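Local coordinates for probable outer membrane protein (PDB 3DWO) that probably transports long-chain fatty acids or other hydrophobic compounds across the outer membrane, as a beta-barrel channel of the FadL family, at residues 274-279 against 319-324; 298-303 against 343-348; 349-354 against 385-390. One frame throughout, in Å; residues are numbered along the deposited sequence.

Interaction 1 of 3, residues 274-279 against 319-324. With SO4 (sulfate ion), chain B.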
ATOM      1  N   MET A 274      12.752  13.978 -23.283  1.00 21.84           N
ATOM      2  CA  MET A 274      13.724  13.169 -22.561  1.00 22.80           C
ATOM      3  C   MET A 274      13.550  13.362 -21.060  1.00 21.31           C
ATOM      4  O   MET A 274      14.043  12.570 -20.262  1.00 22.78           O
ATOM      5  CB  MET A 274      15.159  13.527 -22.985  1.00 21.10           C
ATOM      6  CG  MET A 274      15.525  13.044 -24.385  1.00 20.46           C
ATOM      7  SD  MET A 274      15.208  11.261 -24.625  1.00 25.97           S
ATOM      8  CE  MET A 274      16.633  10.554 -23.796  1.00 21.24           C
ATOM      9  N   GLY A 275      12.829  14.415 -20.694  1.00 19.54           N
ATOM     10  CA  GLY A 275      12.574  14.719 -19.297  1.00 20.12           C
ATOM     11  C   GLY A 275      11.655  15.924 -19.181  1.00 19.37           C
ATOM     12  O   GLY A 275      11.714  16.822 -20.011  1.00 19.18           O
ATOM     13  N   ALA A 276      10.800  15.947 -18.165  1.00 18.00           N
ATOM     14  CA  ALA A 276       9.880  17.063 -17.978  1.00 19.57           C
ATOM     15  C   ALA A 276       9.188  16.936 -16.631  1.00 19.21           C
ATOM     16  O   ALA A 276       9.311  15.915 -15.963  1.00 17.86           O
ATOM     17  CB  ALA A 276       8.839  17.079 -19.102  1.00 19.97           C
ATOM     18  N   SER A 277       8.469  17.976 -16.227  1.00 19.66           N
ATOM     19  CA  SER A 277       7.750  17.940 -14.958  1.00 20.52           C
ATOM     20  C   SER A 277       6.580  16.976 -15.167  1.00 20.77           C
ATOM     21  O   SER A 277       6.231  16.670 -16.309  1.00 18.91           O
ATOM     22  CB  SER A 277       7.250  19.340 -14.596  1.00 21.15           C
ATOM     23  OG  SER A 277       6.392  19.834 -15.603  1.00 23.87           O
ATOM     24  N   ALA A 278       5.972  16.496 -14.084  1.00 20.99           N
ATOM     25  CA  ALA A 278       4.882  15.536 -14.224  1.00 21.08           C
ATOM     26  C   ALA A 278       3.983  15.443 -13.002  1.00 20.89           C
ATOM     27  O   ALA A 278       4.324  15.923 -11.925  1.00 21.29           O
ATOM     28  CB  ALA A 278       5.470  14.161 -14.518  1.00 20.26           C
ATOM     29  N   SER A 279       2.835  14.801 -13.179  1.00 20.06           N
ATOM     30  CA  SER A 279       1.891  14.601 -12.083  1.00 21.52           C
ATOM     31  C   SER A 279       1.141  13.288 -12.295  1.00 20.44           C
ATOM     32  O   SER A 279       1.140  12.731 -13.393  1.00 20.20           O
ATOM     33  CB  SER A 279       0.886  15.757 -12.006  1.00 20.10           C
ATOM     34  OG  SER A 279       0.008  15.740 -13.116  1.00 22.31           O
ATOM     35  N   LEU A 319      -0.238   9.214 -16.037  1.00 23.14           N
ATOM     36  CA  LEU A 319       0.909  10.100 -15.980  1.00 21.30           C
ATOM     37  C   LEU A 319       0.571  11.289 -16.850  1.00 20.65           C
ATOM     38  O   LEU A 319       0.170  11.128 -18.001  1.00 21.60           O
ATOM     39  CB  LEU A 319       2.168   9.424 -16.519  1.00 21.84           C
ATOM     40  CG  LEU A 319       3.320  10.412 -16.743  1.00 21.61           C
ATOM     41  CD1 LEU A 319       3.727  11.040 -15.412  1.00 20.87           C
ATOM     42  CD2 LEU A 319       4.496   9.704 -17.392  1.00 20.58           C
ATOM     43  N   LYS A 320       0.710  12.480 -16.289  1.00 20.29           N
ATOM     44  CA  LYS A 320       0.441  13.696 -17.028  1.00 21.39           C
ATOM     45  C   LYS A 320       1.679  14.572 -16.983  1.00 21.18           C
ATOM     46  O   LYS A 320       2.515  14.447 -16.086  1.00 21.32           O
ATOM     47  CB  LYS A 320      -0.756  14.442 -16.429  1.00 22.52           C
ATOM     48  CG  LYS A 320      -2.092  13.726 -16.610  1.00 24.63           C
ATOM     49  CD  LYS A 320      -3.250  14.599 -16.133  1.00 27.79           C
ATOM     50  CE  LYS A 320      -4.584  13.891 -16.301  1.00 30.07           C
ATOM     51  NZ  LYS A 320      -5.729  14.704 -15.794  1.00 30.76           N
ATOM     52  N   SER A 321       1.802  15.441 -17.975  1.00 22.18           N
ATOM     53  CA  SER A 321       2.917  16.366 -18.071  1.00 22.17           C
ATOM     54  C   SER A 321       2.333  17.660 -18.622  1.00 22.28           C
ATOM     55  O   SER A 321       1.776  17.669 -19.720  1.00 22.38           O
ATOM     56  CB  SER A 321       3.976  15.815 -19.020  1.00 21.94           C
ATOM     57  OG  SER A 321       5.106  16.665 -19.064  1.00 20.28           O
ATOM     58  N   HIS A 322       2.437  18.736 -17.849  1.00 22.17           N
ATOM     59  CA  HIS A 322       1.900  20.034 -18.252  1.00 23.75           C
ATOM     60  C   HIS A 322       0.395  19.925 -18.505  1.00 23.66           C
ATOM     61  O   HIS A 322      -0.123  20.468 -19.484  1.00 23.31           O
ATOM     62  CB  HIS A 322       2.605  20.535 -19.516  1.00 24.31           C
ATOM     63  CG  HIS A 322       4.087  20.662 -19.364  1.00 24.77           C
ATOM     64  ND1 HIS A 322       4.976  19.917 -20.106  1.00 27.60           N
ATOM     65  CD2 HIS A 322       4.835  21.423 -18.532  1.00 25.33           C
ATOM     66  CE1 HIS A 322       6.211  20.212 -19.736  1.00 27.94           C
ATOM     67  NE2 HIS A 322       6.153  21.124 -18.782  1.00 26.37           N
ATOM     68  N   GLY A 323      -0.292  19.206 -17.618  1.00 22.86           N
ATOM     69  CA  GLY A 323      -1.728  19.033 -17.744  1.00 23.81           C
ATOM     70  C   GLY A 323      -2.181  18.037 -18.798  1.00 23.82           C
ATOM     71  O   GLY A 323      -3.356  17.684 -18.838  1.00 26.00           O
ATOM     72  N   ASN A 324      -1.265  17.582 -19.652  1.00 22.07           N
ATOM     73  CA  ASN A 324      -1.613  16.635 -20.704  1.00 19.67           C
ATOM     74  C   ASN A 324      -1.175  15.217 -20.386  1.00 19.85           C
ATOM     75  O   ASN A 324      -0.113  14.989 -19.793  1.00 16.63           O
ATOM     76  CB  ASN A 324      -0.999  17.074 -22.040  1.00 20.12           C
ATOM     77  CG  ASN A 324      -1.822  18.150 -22.735  1.00 24.17           C
ATOM     78  OD1 ASN A 324      -2.722  18.748 -22.136  1.00 25.54           O
ATOM     79  ND2 ASN A 324      -1.518  18.402 -24.002  1.00 21.93           N
TER
HETATM   80  S   SO4 B 452      -6.141  15.601 -12.385  1.00 52.20           S
HETATM   81  O1  SO4 B 452      -7.134  16.352 -13.177  1.00 54.71           O
HETATM   82  O2  SO4 B 452      -6.469  14.162 -12.441  1.00 53.15           O
HETATM   83  O3  SO4 B 452      -6.191  16.074 -10.990  1.00 52.20           O
HETATM   84  O4  SO4 B 452      -4.789  15.811 -12.937  1.00 50.82           O
HETATM   85  O   HOH W   1       3.564  18.787 -15.045  1.00 23.85           O
HETATM   86  O   HOH W   2       9.352  20.517 -17.982  1.00 32.75           O
HETATM   87  O   HOH W   3       0.528  17.856 -14.933  1.00 20.32           O
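The hydroxyl of Ser321 does the work of a backbone N-H. Ser321 OG donates to the carbonyl Ser277 O over 3.0 Å and meets it almost head-on, with a C=O...donor angle of 165°. Its chi1 of -177° turns OG away from the Ser321 backbone N and out to the other strand. Regular pairing is brief. Ser279 and Lys320 form a single antiparallel hydrogen-bonded pair, with Ser279 N to Lys320 O and Lys320 N to Ser279 O both 2.9 Å. The two strand directions are 135° apart, well short of antiparallel.

Next to this pair, Leu319 CD1 packs on Ala278 CB at 3.7 Å. Toward the turn, waters bridge the segments. One water accepts from His322 N and also bonds Ser277 OG. A second joins Ser279 OG, at 2.8 Å from the water, to Gly323 N. A third accepts from Ser277 N and reaches His322 NE2 only weakly. The His322 ring approaches Ser277 OG and Ala276 CB obliquely. Ser279 OG lies 3.6 Å from Lys320 CB. The rest of the extended Lys320 chain leads away, and its NZ makes a weak 3.2 Å bond to sulfate O4. Arg281 also binds this ion, which probably came from the crystallisation liquor.

Residues 275-279 pair with strand 226-248 through backbone bonds such as Ala278 with Gly242. Residues 321-324 form a type I' turn, with positive phi at His322 and Gly323. The arrangement is that of a tight beta-hairpin whose tip is docked onto a strand at the barrel end by one backbone pair, a serine hydroxyl and bridging waters.

Interaction 2 of 3, residues 298-303 against 343-348. With C8E ((hydroxyethyloxy)tri(ethyloxy)octane), chain G.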
ATOM      1  N   ASP A 298     -12.591 -11.859  33.253  1.00 58.73           N
ATOM      2  CA  ASP A 298     -11.501 -10.968  33.631  1.00 58.70           C
ATOM      3  C   ASP A 298     -10.170 -11.313  32.978  1.00 57.48           C
ATOM      4  O   ASP A 298      -9.164 -10.649  33.230  1.00 57.51           O
ATOM      5  CB  ASP A 298     -11.342 -10.942  35.156  1.00 60.47           C
ATOM      6  CG  ASP A 298     -10.964 -12.292  35.730  1.00 63.04           C
ATOM      7  OD1 ASP A 298     -11.660 -13.287  35.429  1.00 64.99           O
ATOM      8  OD2 ASP A 298      -9.974 -12.359  36.490  1.00 64.62           O
ATOM      9  N   ARG A 299     -10.159 -12.336  32.129  1.00 55.71           N
ATOM     10  CA  ARG A 299      -8.920 -12.721  31.468  1.00 54.64           C
ATOM     11  C   ARG A 299      -9.023 -12.956  29.967  1.00 52.45           C
ATOM     12  O   ARG A 299      -8.008 -12.989  29.271  1.00 51.78           O
ATOM     13  CB  ARG A 299      -8.335 -13.969  32.132  1.00 56.47           C
ATOM     14  CG  ARG A 299      -7.999 -13.762  33.595  1.00 58.75           C
ATOM     15  CD  ARG A 299      -6.908 -14.709  34.056  1.00 61.32           C
ATOM     16  NE  ARG A 299      -7.271 -16.111  33.901  1.00 62.67           N
ATOM     17  CZ  ARG A 299      -6.540 -17.115  34.373  1.00 64.52           C
ATOM     18  NH1 ARG A 299      -5.414 -16.859  35.026  1.00 65.24           N
ATOM     19  NH2 ARG A 299      -6.934 -18.371  34.200  1.00 65.01           N
ATOM     20  N   LEU A 300     -10.239 -13.105  29.457  1.00 49.87           N
ATOM     21  CA  LEU A 300     -10.402 -13.359  28.037  1.00 47.43           C
ATOM     22  C   LEU A 300     -11.312 -12.366  27.325  1.00 46.62           C
ATOM     23  O   LEU A 300     -12.481 -12.204  27.677  1.00 46.24           O
ATOM     24  CB  LEU A 300     -10.913 -14.789  27.835  1.00 46.95           C
ATOM     25  CG  LEU A 300     -10.969 -15.383  26.421  1.00 47.72           C
ATOM     26  CD1 LEU A 300     -12.141 -14.809  25.662  1.00 48.26           C
ATOM     27  CD2 LEU A 300      -9.658 -15.119  25.689  1.00 46.76           C
ATOM     28  N   SER A 301     -10.753 -11.704  26.316  1.00 45.16           N
ATOM     29  CA  SER A 301     -11.485 -10.737  25.506  1.00 43.55           C
ATOM     30  C   SER A 301     -11.271 -11.084  24.039  1.00 41.89           C
ATOM     31  O   SER A 301     -10.140 -11.291  23.604  1.00 40.95           O
ATOM     32  CB  SER A 301     -10.975  -9.318  25.764  1.00 43.98           C
ATOM     33  OG  SER A 301     -11.164  -8.948  27.113  1.00 47.54           O
ATOM     34  N   LEU A 302     -12.360 -11.154  23.284  1.00 40.49           N
ATOM     35  CA  LEU A 302     -12.280 -11.464  21.867  1.00 40.39           C
ATOM     36  C   LEU A 302     -12.795 -10.291  21.045  1.00 40.44           C
ATOM     37  O   LEU A 302     -13.661  -9.535  21.494  1.00 39.95           O
ATOM     38  CB  LEU A 302     -13.101 -12.713  21.541  1.00 40.96           C
ATOM     39  CG  LEU A 302     -12.662 -14.025  22.194  1.00 43.62           C
ATOM     40  CD1 LEU A 302     -13.532 -15.156  21.669  1.00 45.00           C
ATOM     41  CD2 LEU A 302     -11.201 -14.302  21.887  1.00 43.96           C
ATOM     42  N   GLY A 303     -12.249 -10.141  19.842  1.00 39.08           N
ATOM     43  CA  GLY A 303     -12.662  -9.063  18.972  1.00 36.47           C
ATOM     44  C   GLY A 303     -12.889  -9.548  17.555  1.00 36.07           C
ATOM     45  O   GLY A 303     -12.257 -10.503  17.104  1.00 34.33           O
ATOM     46  N   GLY A 343      -8.151 -12.288  19.879  1.00 35.20           N
ATOM     47  CA  GLY A 343      -8.339 -11.743  21.206  1.00 36.49           C
ATOM     48  C   GLY A 343      -7.129 -11.813  22.111  1.00 36.86           C
ATOM     49  O   GLY A 343      -6.077 -12.327  21.731  1.00 35.60           O
ATOM     50  N   ASP A 344      -7.305 -11.295  23.323  1.00 37.97           N
ATOM     51  CA  ASP A 344      -6.260 -11.249  24.335  1.00 40.22           C
ATOM     52  C   ASP A 344      -6.607 -12.107  25.547  1.00 41.89           C
ATOM     53  O   ASP A 344      -7.766 -12.179  25.965  1.00 41.33           O
ATOM     54  CB  ASP A 344      -6.058  -9.804  24.799  1.00 40.27           C
ATOM     55  CG  ASP A 344      -5.312  -8.961  23.787  1.00 41.50           C
ATOM     56  OD1 ASP A 344      -5.400  -9.254  22.578  1.00 42.22           O
ATOM     57  OD2 ASP A 344      -4.644  -7.994  24.206  1.00 43.38           O
ATOM     58  N   TYR A 345      -5.593 -12.754  26.110  1.00 43.50           N
ATOM     59  CA  TYR A 345      -5.786 -13.580  27.291  1.00 44.92           C
ATOM     60  C   TYR A 345      -4.720 -13.255  28.326  1.00 45.06           C
ATOM     61  O   TYR A 345      -3.531 -13.444  28.080  1.00 44.62           O
ATOM     62  CB  TYR A 345      -5.703 -15.064  26.945  1.00 46.89           C
ATOM     63  CG  TYR A 345      -6.053 -15.941  28.121  1.00 50.04           C
ATOM     64  CD1 TYR A 345      -7.383 -16.144  28.485  1.00 51.51           C
ATOM     65  CD2 TYR A 345      -5.058 -16.518  28.908  1.00 50.94           C
ATOM     66  CE1 TYR A 345      -7.716 -16.897  29.604  1.00 52.73           C
ATOM     67  CE2 TYR A 345      -5.380 -17.272  30.033  1.00 53.22           C
ATOM     68  CZ  TYR A 345      -6.713 -17.456  30.374  1.00 54.13           C
ATOM     69  OH  TYR A 345      -7.047 -18.193  31.488  1.00 56.63           O
ATOM     70  N   LYS A 346      -5.146 -12.759  29.481  1.00 46.14           N
ATOM     71  CA  LYS A 346      -4.211 -12.425  30.545  1.00 47.48           C
ATOM     72  C   LYS A 346      -3.837 -13.703  31.285  1.00 47.83           C
ATOM     73  O   LYS A 346      -4.672 -14.319  31.944  1.00 48.36           O
ATOM     74  CB  LYS A 346      -4.847 -11.422  31.508  1.00 48.02           C
ATOM     75  CG  LYS A 346      -5.253 -10.122  30.838  1.00 49.87           C
ATOM     76  CD  LYS A 346      -6.171  -9.293  31.716  1.00 50.98           C
ATOM     77  CE  LYS A 346      -6.676  -8.068  30.967  1.00 52.01           C
ATOM     78  NZ  LYS A 346      -7.671  -7.294  31.762  1.00 53.74           N
ATOM     79  N   VAL A 347      -2.579 -14.103  31.156  1.00 48.22           N
ATOM     80  CA  VAL A 347      -2.091 -15.311  31.806  1.00 49.04           C
ATOM     81  C   VAL A 347      -1.840 -15.036  33.281  1.00 49.48           C
ATOM     82  O   VAL A 347      -2.189 -15.839  34.144  1.00 49.55           O
ATOM     83  CB  VAL A 347      -0.782 -15.786  31.156  1.00 49.62           C
ATOM     84  CG1 VAL A 347      -0.351 -17.112  31.761  1.00 49.18           C
ATOM     85  CG2 VAL A 347      -0.973 -15.911  29.655  1.00 49.95           C
ATOM     86  N   THR A 348      -1.221 -13.893  33.556  1.00 49.50           N
ATOM     87  CA  THR A 348      -0.919 -13.468  34.914  1.00 48.75           C
ATOM     88  C   THR A 348      -1.172 -11.968  34.956  1.00 50.04           C
ATOM     89  O   THR A 348      -1.770 -11.409  34.036  1.00 49.46           O
ATOM     90  CB  THR A 348       0.555 -13.725  35.279  1.00 48.31           C
ATOM     91  OG1 THR A 348       1.393 -12.819  34.551  1.00 46.48           O
ATOM     92  CG2 THR A 348       0.950 -15.156  34.937  1.00 46.79           C
TER
HETATM   93  C1  C8E G 457      -8.362 -16.413  19.782  1.00 57.83           C
HETATM   94  C2  C8E G 457      -8.060 -16.127  21.178  1.00 57.65           C
HETATM   95  C3  C8E G 457      -6.703 -15.647  21.431  1.00 56.58           C
HETATM   96  C4  C8E G 457      -5.974 -16.734  22.069  1.00 56.19           C
HETATM   97  C5  C8E G 457      -5.162 -16.182  23.179  1.00 55.66           C
HETATM   98  C6  C8E G 457      -4.745 -17.248  24.070  1.00 54.69           C
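Arg299 lies across the end of Tyr345. The phenol oxygen sits over one face of the guanidinium, with Tyr345 OH 2.7 Å from Arg299 NH2. The angle is poor for a hydrogen bond, and the two planes are 60° apart. The Arg299 chain bends at chi3 (-60°) as it passes the Lys346 carbonyl. Nearer the ring's base, Leu300 CD2 meets the ring edge at Tyr345 CD1, 3.7 Å away. Leu302 CD2 rests on the bare CA of Gly343.

The backbone sets these neighbours in register. Ser301 and Asp344 are an antiparallel hydrogen-bonded pair, with Asp344 N to Ser301 O at 2.8 Å. Lys346 N bonds Arg299 O at 2.9 Å, on a lone pair in the carbonyl plane. Asn297 OD1 accepts from the N atoms of both Arg299 and Leu300, and so holds the start of the segment.

The two faces differ. A detergent tail lies along the face of Leu302 and Tyr345: its C2 is 3.7 Å from Leu302 CD2 and its C6 is 3.7 Å from Tyr345 CB. Ser301 and Asp344 point to the other face, where Asp344 makes salt bridges to Arg354 and Arg15. The chemistry is consistent with an apolar, membrane-facing side and a polar side turned to the barrel interior, where two arginines would probably keep Asp344 ionised.

Interaction 3 of 3, residues 349-354 against 385-390. With C8E ((hydroxyethyloxy)tri(ethyloxy)octane), chain J.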
ATOM      1  N   ASP A 349      -0.717 -11.313  36.016  1.00 51.43           N
ATOM      2  CA  ASP A 349      -0.901  -9.876  36.131  1.00 52.24           C
ATOM      3  C   ASP A 349       0.153  -9.175  35.289  1.00 51.75           C
ATOM      4  O   ASP A 349       0.024  -7.994  34.970  1.00 51.54           O
ATOM      5  CB  ASP A 349      -0.782  -9.439  37.591  1.00 54.88           C
ATOM      6  CG  ASP A 349      -1.815 -10.102  38.478  1.00 58.37           C
ATOM      7  OD1 ASP A 349      -3.015 -10.051  38.136  1.00 61.02           O
ATOM      8  OD2 ASP A 349      -1.432 -10.670  39.522  1.00 60.29           O
ATOM      9  N   GLN A 350       1.195  -9.918  34.929  1.00 51.30           N
ATOM     10  CA  GLN A 350       2.292  -9.388  34.126  1.00 51.39           C
ATOM     11  C   GLN A 350       2.130  -9.775  32.658  1.00 49.90           C
ATOM     12  O   GLN A 350       2.142  -8.918  31.776  1.00 50.05           O
ATOM     13  CB  GLN A 350       3.633  -9.940  34.619  1.00 54.34           C
ATOM     14  CG  GLN A 350       3.881  -9.826  36.116  1.00 58.03           C
ATOM     15  CD  GLN A 350       4.034  -8.397  36.578  1.00 60.49           C
ATOM     16  OE1 GLN A 350       3.070  -7.629  36.595  1.00 62.91           O
ATOM     17  NE2 GLN A 350       5.257  -8.025  36.948  1.00 61.80           N
ATOM     18  N   TRP A 351       1.978 -11.074  32.415  1.00 48.23           N
ATOM     19  CA  TRP A 351       1.849 -11.612  31.064  1.00 46.40           C
ATOM     20  C   TRP A 351       0.459 -11.673  30.457  1.00 45.81           C
ATOM     21  O   TRP A 351      -0.532 -11.929  31.136  1.00 46.39           O
ATOM     22  CB  TRP A 351       2.454 -13.016  30.994  1.00 44.95           C
ATOM     23  CG  TRP A 351       3.937 -13.024  31.086  1.00 45.30           C
ATOM     24  CD1 TRP A 351       4.692 -13.241  32.201  1.00 45.05           C
ATOM     25  CD2 TRP A 351       4.856 -12.738  30.025  1.00 45.16           C
ATOM     26  NE1 TRP A 351       6.026 -13.107  31.901  1.00 44.89           N
ATOM     27  CE2 TRP A 351       6.153 -12.796  30.573  1.00 45.20           C
ATOM     28  CE3 TRP A 351       4.706 -12.436  28.665  1.00 44.44           C
ATOM     29  CZ2 TRP A 351       7.298 -12.560  29.809  1.00 45.65           C
ATOM     30  CZ3 TRP A 351       5.842 -12.200  27.907  1.00 45.71           C
ATOM     31  CH2 TRP A 351       7.123 -12.265  28.481  1.00 46.52           C
ATOM     32  N   THR A 352       0.412 -11.443  29.149  1.00 44.28           N
ATOM     33  CA  THR A 352      -0.821 -11.503  28.384  1.00 43.51           C
ATOM     34  C   THR A 352      -0.466 -12.104  27.028  1.00 42.50           C
ATOM     35  O   THR A 352       0.583 -11.799  26.460  1.00 42.08           O
ATOM     36  CB  THR A 352      -1.445 -10.106  28.196  1.00 44.51           C
ATOM     37  OG1 THR A 352      -2.519 -10.185  27.251  1.00 45.63           O
ATOM     38  CG2 THR A 352      -0.410  -9.126  27.704  1.00 46.69           C
ATOM     39  N   MET A 353      -1.330 -12.982  26.530  1.00 41.05           N
ATOM     40  CA  MET A 353      -1.111 -13.635  25.246  1.00 39.95           C
ATOM     41  C   MET A 353      -2.162 -13.228  24.232  1.00 37.70           C
ATOM     42  O   MET A 353      -3.326 -13.035  24.582  1.00 36.92           O
ATOM     43  CB  MET A 353      -1.146 -15.154  25.408  1.00 43.22           C
ATOM     44  CG  MET A 353       0.108 -15.746  26.004  1.00 49.60           C
ATOM     45  SD  MET A 353      -0.023 -17.541  26.129  1.00 58.50           S
ATOM     46  CE  MET A 353       0.786 -17.830  27.706  1.00 57.58           C
ATOM     47  N   ARG A 354      -1.745 -13.106  22.975  1.00 34.91           N
ATOM     48  CA  ARG A 354      -2.648 -12.723  21.899  1.00 33.34           C
ATOM     49  C   ARG A 354      -2.506 -13.650  20.701  1.00 31.51           C
ATOM     50  O   ARG A 354      -1.468 -14.281  20.496  1.00 30.67           O
ATOM     51  CB  ARG A 354      -2.367 -11.292  21.430  1.00 33.69           C
ATOM     52  CG  ARG A 354      -2.209 -10.288  22.543  1.00 37.02           C
ATOM     53  CD  ARG A 354      -2.372  -8.862  22.035  1.00 35.00           C
ATOM     54  NE  ARG A 354      -2.158  -7.896  23.107  1.00 35.39           N
ATOM     55  CZ  ARG A 354      -0.965  -7.586  23.599  1.00 37.16           C
ATOM     56  NH1 ARG A 354       0.124  -8.164  23.109  1.00 35.89           N
ATOM     57  NH2 ARG A 354      -0.859  -6.700  24.582  1.00 40.73           N
ATOM     58  N   ALA A 385       2.276 -11.186  22.447  1.00 38.20           N
ATOM     59  CA  ALA A 385       2.447 -11.253  23.891  1.00 39.48           C
ATOM     60  C   ALA A 385       2.723  -9.859  24.445  1.00 40.52           C
ATOM     61  O   ALA A 385       3.304  -9.015  23.764  1.00 40.34           O
ATOM     62  CB  ALA A 385       3.588 -12.194  24.243  1.00 37.97           C
ATOM     63  N   GLY A 386       2.293  -9.626  25.682  1.00 42.35           N
ATOM     64  CA  GLY A 386       2.500  -8.336  26.318  1.00 43.89           C
ATOM     65  C   GLY A 386       2.976  -8.489  27.750  1.00 45.85           C
ATOM     66  O   GLY A 386       2.545  -9.391  28.467  1.00 45.64           O
ATOM     67  N   TYR A 387       3.871  -7.605  28.172  1.00 46.89           N
ATOM     68  CA  TYR A 387       4.406  -7.664  29.520  1.00 49.76           C
ATOM     69  C   TYR A 387       4.420  -6.297  30.187  1.00 51.14           C
ATOM     70  O   TYR A 387       5.053  -5.368  29.690  1.00 50.35           O
ATOM     71  CB  TYR A 387       5.832  -8.217  29.496  1.00 51.09           C
ATOM     72  CG  TYR A 387       6.451  -8.347  30.869  1.00 53.15           C
ATOM     73  CD1 TYR A 387       6.041  -9.351  31.747  1.00 54.40           C
ATOM     74  CD2 TYR A 387       7.420  -7.447  31.308  1.00 54.44           C
ATOM     75  CE1 TYR A 387       6.578  -9.455  33.024  1.00 55.49           C
ATOM     76  CE2 TYR A 387       7.965  -7.541  32.586  1.00 56.01           C
ATOM     77  CZ  TYR A 387       7.537  -8.546  33.438  1.00 56.19           C
ATOM     78  OH  TYR A 387       8.057  -8.639  34.708  1.00 57.89           O
ATOM     79  N   ARG A 388       3.719  -6.178  31.311  1.00 53.33           N
ATOM     80  CA  ARG A 388       3.687  -4.927  32.057  1.00 56.35           C
ATOM     81  C   ARG A 388       4.708  -5.060  33.182  1.00 57.49           C
ATOM     82  O   ARG A 388       4.711  -6.048  33.913  1.00 57.06           O
ATOM     83  CB  ARG A 388       2.292  -4.661  32.629  1.00 57.86           C
ATOM     84  CG  ARG A 388       1.816  -5.671  33.651  1.00 60.62           C
ATOM     85  CD  ARG A 388       0.461  -5.263  34.197  1.00 64.68           C
ATOM     86  NE  ARG A 388      -0.515  -5.082  33.126  1.00 67.95           N
ATOM     87  CZ  ARG A 388      -1.773  -4.696  33.317  1.00 69.39           C
ATOM     88  NH1 ARG A 388      -2.215  -4.445  34.543  1.00 69.65           N
ATOM     89  NH2 ARG A 388      -2.587  -4.555  32.280  1.00 70.39           N
ATOM     90  N   PHE A 389       5.572  -4.061  33.315  1.00 58.73           N
ATOM     91  CA  PHE A 389       6.624  -4.088  34.319  1.00 60.80           C
ATOM     92  C   PHE A 389       6.247  -4.018  35.789  1.00 62.62           C
ATOM     93  O   PHE A 389       5.400  -3.230  36.206  1.00 62.95           O
ATOM     94  CB  PHE A 389       7.655  -3.017  33.986  1.00 60.31           C
ATOM     95  CG  PHE A 389       8.666  -3.468  32.984  1.00 60.05           C
ATOM     96  CD1 PHE A 389       9.756  -4.232  33.381  1.00 59.92           C
ATOM     97  CD2 PHE A 389       8.504  -3.183  31.636  1.00 59.61           C
ATOM     98  CE1 PHE A 389      10.671  -4.708  32.449  1.00 59.62           C
ATOM     99  CE2 PHE A 389       9.413  -3.655  30.694  1.00 59.60           C
ATOM    100  CZ  PHE A 389      10.500  -4.419  31.102  1.00 59.67           C
ATOM    101  N   GLN A 390       6.914  -4.869  36.560  1.00 65.33           N
ATOM    102  CA  GLN A 390       6.727  -5.004  38.000  1.00 67.69           C
ATOM    103  C   GLN A 390       7.135  -3.767  38.790  1.00 68.54           C
ATOM    104  O   GLN A 390       6.305  -3.147  39.455  1.00 68.37           O
ATOM    105  CB  GLN A 390       7.523  -6.215  38.501  1.00 68.80           C
ATOM    106  CG  GLN A 390       8.307  -6.944  37.401  1.00 69.93           C
ATOM    107  CD  GLN A 390       9.532  -6.172  36.910  1.00 70.87           C
ATOM    108  OE1 GLN A 390       9.469  -4.968  36.657  1.00 71.53           O
ATOM    109  NE2 GLN A 390      10.651  -6.873  36.761  1.00 70.64           N
TER
HETATM  110  C1  C8E J 460       4.207 -16.680  22.945  1.00 70.96           C
HETATM  111  C2  C8E J 460       3.028 -16.072  22.347  1.00 72.04           C
HETATM  112  C3  C8E J 460       2.098 -17.013  21.726  1.00 72.22           C
HETATM  113  C4  C8E J 460       0.873 -16.988  22.507  1.00 72.59           C
HETATM  114  C5  C8E J 460      -0.268 -17.338  21.624  1.00 72.62           C
HETATM  115  C6  C8E J 460      -0.958 -18.503  22.146  1.00 72.71           C
HETATM  116  C7  C8E J 460      -2.261 -18.316  21.536  1.00 73.00           C
HETATM  117  C8  C8E J 460      -2.915 -19.634  21.424  1.00 73.55           C
HETATM  118  O9  C8E J 460      -3.317 -20.299  20.235  1.00 74.01           O
HETATM  119  C10 C8E J 460      -4.264 -19.685  19.378  1.00 74.01           C
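Trp351 and Tyr387 are partners across two neighbouring antiparallel strands of the beta-barrel, as a non-hydrogen-bonded pair. The side chains cross at a slant, with the five-membered ring of Trp351 and the Tyr387 ring 46° apart in plane. Tyr387 CD1 stands over one face of the indole, 3.6 Å from Trp351 CE2. Tyr387 CB lies over the six-membered ring of Trp351 in a CH-pi contact. With Trp351 CG anti to its carbonyl carbon (chi1 -71°), the indole leans over to Tyr387. Ala385 CB meets the indole at its edge.

Gln350 runs beside Tyr387 in the same direction, its amide turned 72° from the phenol ring. Gln350 CB touches Tyr387 CE1 at 3.4 Å. Farther out, the Gln350 side chain crosses that of Gln390 at about a right angle. Met353 SD, on the same face as Trp351, is 3.8 Å from C4 of a detergent tail.

Arg354, bound to Asp344 and Asp398 by salt bridges, brings the edge of its guanidinium toward Ala385 O. The backbones join through Gly386 N to Thr352 O at 2.9 Å and the return bond from Thr352 N. Here the packing is tight: Thr352 CG2 presses on Gly386 CA at 3.3 Å.

From the N terminus, residues 274-279 come first and 298-303 second. Interaction 1 closes its loop at 319-324, after interaction 2 has opened, and interaction 2 closes only at 343-348. The two therefore cross along the chain. Interaction 3 follows in series, closing the loop from 349-354 to 385-390. Interaction 1 ties the excursion between strands 300-309 and 336-346 back to strand 275-281. It lies on the opposite side of the chain's centre, about 54 Å centre to centre from either other contact. The centres of interactions 2 and 3 are about 11 Å apart, and both join directly neighbouring strands near short turns, consistent with the periplasmic end of the barrel. Tyr345 O and Met353 N probably hydrogen-bond between them.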